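PDB 1S69: group 1 truncated hemoglobin GlbN, which binds oxygen at its single heme group, forming a very stable complex that releases the ligand slowly. Local coordinates for residues V18-Y22 and Q43-K48. Sequence-based numbering, arbitrary orientation.
Sequences VDKFY and QRAHQK. With HEM (protoporphyrin IX containing Fe), chain D; CYN (cyanide ion), chain C.
The Y22 ring takes CB of Q47 at its edge, in plane, and the cyanide nitrogen also lies in that plane; F21 CD2 sits over the centre of one face, 3.8 Å above it. The Q43 amide stands nearly perpendicular to this ring, the planes 83° apart, whereas the Q47 amide is nearly parallel to it. Q43 NE2 donates to Y22 OH over 2.8 Å in an almost straight bond (171°), the acceptor lying close to the amide plane. With CG anti to the backbone N and a bend at chi2, the Q43 chain brings its amide over the distal face of the heme, beside the cyanide. The hydroxyl in turn donates a very short hydrogen bond to the cyanide, Y22 OH to CYN N 2.5 Å. Y22, Q43 and Q47 thus form much of the distal pocket, and the tyrosine hydroxyl relays Q43 to the iron-bound ligand. A phenylalanine in place of Y22 would probably leave the cyanide nitrogen without its donor and the Q43 amide without its acceptor. H46, the distal iron ligand of the hexacoordinate protein, is here swung aside, with cyanide on the iron and one ring face against heme propionate O2A. Farther from the heme, V18 CB rests on K48 CG at 3.6 Å, and the extended lysine carries NZ past it to D19 OD1 in a 2.9 Å salt bridge, met on the syn side but tilted out of the carboxylate plane; D15 is a second partner of NZ. Segments 18-22 and 43-48, on helices 10-26 and 40-54 of the 2-on-2 truncated globin fold, cross at 127° with their axes 10.0 Å apart at closest, while F21 reaches V87, D90 and L91 of helix 81-98.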
loop_
_atom_site.group_PDB
_atom_site.type_symbol
_atom_site.label_atom_id
_atom_site.label_comp_id
_atom_site.label_asym_id
_atom_site.label_seq_id
_atom_site.Cartn_x
_atom_site.Cartn_y
_atom_site.Cartn_z
ATOM N N VAL A 18 -6.457 -5.071 1.871
ATOM C CA VAL A 18 -6.558 -3.966 0.922
ATOM C C VAL A 18 -7.906 -3.215 1.052
ATOM O O VAL A 18 -7.971 -1.989 1.022
ATOM C CB VAL A 18 -6.298 -4.439 -0.543
ATOM C CG1 VAL A 18 -6.669 -3.339 -1.564
ATOM C CG2 VAL A 18 -4.759 -4.748 -0.737
ATOM N N ASP A 19 -8.972 -3.969 1.219
ATOM C CA ASP A 19 -10.291 -3.364 1.342
ATOM C C ASP A 19 -10.383 -2.488 2.573
ATOM O O ASP A 19 -10.837 -1.323 2.510
ATOM C CB ASP A 19 -11.371 -4.425 1.442
ATOM C CG ASP A 19 -11.667 -5.070 0.127
ATOM O OD1 ASP A 19 -11.227 -4.655 -0.962
ATOM O OD2 ASP A 19 -12.401 -6.071 0.094
ATOM N N LYS A 20 -9.927 -3.062 3.672
ATOM C CA LYS A 20 -9.898 -2.413 4.951
ATOM C C LYS A 20 -8.946 -1.225 4.978
ATOM O O LYS A 20 -9.224 -0.186 5.586
ATOM C CB LYS A 20 -9.449 -3.425 6.044
ATOM C CG LYS A 20 -10.477 -4.483 6.581
ATOM C CD LYS A 20 -11.866 -3.919 6.639
ATOM C CE LYS A 20 -12.672 -4.381 7.911
ATOM N NZ LYS A 20 -14.142 -3.971 7.752
ATOM N N PHE A 21 -7.809 -1.382 4.322
ATOM C CA PHE A 21 -6.810 -0.308 4.239
ATOM C C PHE A 21 -7.435 0.954 3.568
ATOM O O PHE A 21 -7.290 2.045 4.088
ATOM C CB PHE A 21 -5.555 -0.852 3.514
ATOM C CG PHE A 21 -4.618 0.204 3.010
ATOM C CD1 PHE A 21 -3.877 1.013 3.907
ATOM C CD2 PHE A 21 -4.460 0.385 1.634
ATOM C CE1 PHE A 21 -2.974 1.985 3.422
ATOM C CE2 PHE A 21 -3.608 1.374 1.151
ATOM C CZ PHE A 21 -2.861 2.163 2.026
ATOM N N TYR A 22 -8.116 0.793 2.426
ATOM C CA TYR A 22 -8.729 1.907 1.748
ATOM C C TYR A 22 -9.877 2.504 2.520
ATOM O O TYR A 22 -10.068 3.728 2.504
ATOM C CB TYR A 22 -9.083 1.582 0.306
ATOM C CG TYR A 22 -7.815 1.571 -0.557
ATOM C CD1 TYR A 22 -7.006 2.739 -0.654
ATOM C CD2 TYR A 22 -7.349 0.368 -1.174
ATOM C CE1 TYR A 22 -5.809 2.737 -1.379
ATOM C CE2 TYR A 22 -6.142 0.365 -1.910
ATOM C CZ TYR A 22 -5.376 1.554 -1.983
ATOM O OH TYR A 22 -4.189 1.599 -2.678
ATOM N N GLN A 43 -8.423 0.730 -8.137
ATOM C CA GLN A 43 -7.323 0.931 -7.177
ATOM C C GLN A 43 -7.160 -0.279 -6.248
ATOM O O GLN A 43 -6.059 -0.776 -6.060
ATOM C CB GLN A 43 -7.570 2.203 -6.359
ATOM C CG GLN A 43 -6.460 2.577 -5.362
ATOM C CD GLN A 43 -5.076 2.788 -6.024
ATOM O OE1 GLN A 43 -4.994 3.262 -7.149
ATOM N NE2 GLN A 43 -4.000 2.425 -5.316
ATOM N N ARG A 44 -8.265 -0.722 -5.649
ATOM C CA ARG A 44 -8.306 -1.972 -4.884
ATOM C C ARG A 44 -7.701 -3.177 -5.646
ATOM O O ARG A 44 -6.872 -3.887 -5.092
ATOM C CB ARG A 44 -9.702 -2.276 -4.368
ATOM C CG ARG A 44 -10.049 -1.470 -3.141
ATOM C CD ARG A 44 -11.397 -1.900 -2.456
ATOM N NE ARG A 44 -12.536 -1.498 -3.263
ATOM C CZ ARG A 44 -13.212 -0.329 -3.154
ATOM N NH1 ARG A 44 -12.976 0.557 -2.191
ATOM N NH2 ARG A 44 -14.152 -0.054 -4.007
ATOM N N ALA A 45 -8.121 -3.401 -6.893
ATOM C CA ALA A 45 -7.618 -4.518 -7.689
ATOM C C ALA A 45 -6.121 -4.344 -7.956
ATOM O O ALA A 45 -5.341 -5.313 -7.819
ATOM C CB ALA A 45 -8.350 -4.633 -9.024
ATOM N N HIS A 46 -5.698 -3.130 -8.315
ATOM C CA HIS A 46 -4.247 -2.891 -8.473
ATOM C C HIS A 46 -3.427 -3.152 -7.204
ATOM O O HIS A 46 -2.379 -3.755 -7.271
ATOM C CB HIS A 46 -3.969 -1.458 -8.820
ATOM C CG HIS A 46 -4.344 -1.073 -10.210
ATOM N ND1 HIS A 46 -3.900 -1.797 -11.341
ATOM C CD2 HIS A 46 -5.080 -0.002 -10.659
ATOM C CE1 HIS A 46 -4.337 -1.189 -12.435
ATOM N NE2 HIS A 46 -5.073 -0.110 -12.044
ATOM N N GLN A 47 -3.889 -2.642 -6.063
ATOM C CA GLN A 47 -3.147 -2.809 -4.791
ATOM C C GLN A 47 -3.102 -4.307 -4.355
ATOM O O GLN A 47 -2.071 -4.786 -3.847
ATOM C CB GLN A 47 -3.730 -1.967 -3.654
ATOM C CG GLN A 47 -2.785 -1.846 -2.419
ATOM C CD GLN A 47 -1.519 -1.035 -2.717
ATOM O OE1 GLN A 47 -1.516 0.192 -2.547
ATOM N NE2 GLN A 47 -0.456 -1.695 -3.114
ATOM N N LYS A 48 -4.204 -5.040 -4.581
ATOM C CA LYS A 48 -4.198 -6.461 -4.265
ATOM C C LYS A 48 -3.130 -7.165 -5.080
ATOM O O LYS A 48 -2.378 -7.975 -4.541
ATOM C CB LYS A 48 -5.578 -7.112 -4.439
ATOM C CG LYS A 48 -6.510 -6.687 -3.344
ATOM C CD LYS A 48 -8.029 -6.787 -3.749
ATOM C CE LYS A 48 -8.925 -6.242 -2.646
ATOM N NZ LYS A 48 -10.347 -6.391 -3.162
HETATM C CHA HEM D . -1.813 4.415 -7.257
HETATM C CHB HEM D . 0.909 1.363 -4.579
HETATM C CHC HEM D . 2.139 5.064 -1.694
HETATM C CHD HEM D . -1.676 7.490 -3.513
HETATM C C1A HEM D . -1.120 3.283 -6.804
HETATM C C2A HEM D . -1.116 1.985 -7.452
HETATM C C3A HEM D . -0.407 1.144 -6.707
HETATM C C4A HEM D . 0.081 1.856 -5.564
HETATM C CMA HEM D . -0.176 -0.363 -7.014
HETATM C CAA HEM D . -1.881 1.703 -8.769
HETATM C CBA HEM D . -0.782 1.700 -9.847
HETATM C CGA HEM D . -1.174 1.222 -11.239
HETATM O O1A HEM D . -1.778 2.071 -11.884
HETATM O O2A HEM D . -0.868 0.060 -11.722
HETATM C C1B HEM D . 1.503 2.138 -3.604
HETATM C C2B HEM D . 2.430 1.620 -2.659
HETATM C C3B HEM D . 2.818 2.649 -1.854
HETATM C C4B HEM D . 2.075 3.821 -2.286
HETATM C CMB HEM D . 2.907 0.125 -2.645
HETATM C CAB HEM D . 3.772 2.708 -0.591
HETATM C CBB HEM D . 3.781 1.808 0.444
HETATM C C1C HEM D . 1.187 6.060 -1.943
HETATM C C2C HEM D . 1.050 7.272 -1.173
HETATM C C3C HEM D . -0.038 7.901 -1.672
HETATM C C4C HEM D . -0.600 7.127 -2.748
HETATM C CMC HEM D . 2.045 7.657 -0.012
HETATM C CAC HEM D . -0.724 9.222 -1.272
HETATM C CBC HEM D . -1.006 9.433 0.006
HETATM C C1D HEM D . -2.050 6.907 -4.685
HETATM C C2D HEM D . -3.037 7.422 -5.573
HETATM C C3D HEM D . -3.031 6.472 -6.724
HETATM C C4D HEM D . -2.058 5.483 -6.454
HETATM C CMD HEM D . -3.918 8.662 -5.417
HETATM C CAD HEM D . -3.902 6.506 -7.964
HETATM C CBD HEM D . -3.107 7.503 -8.812
HETATM C CGD HEM D . -3.991 8.074 -9.875
HETATM O O1D HEM D . -4.120 7.443 -10.914
HETATM O O2D HEM D . -4.561 9.158 -9.705
HETATM N NA HEM D . -0.409 3.140 -5.644
HETATM N NB HEM D . 1.272 3.497 -3.350
HETATM N NC HEM D . 0.176 6.021 -2.880
HETATM N ND HEM D . -1.461 5.771 -5.245
HETATM FE FE HEM D . -0.123 4.616 -4.295
HETATM C C CYN C . -1.601 3.789 -3.135
HETATM N N CYN C . -2.436 3.370 -2.551
HETATM O O HOH W 1 -12.044 -0.380 0.590
#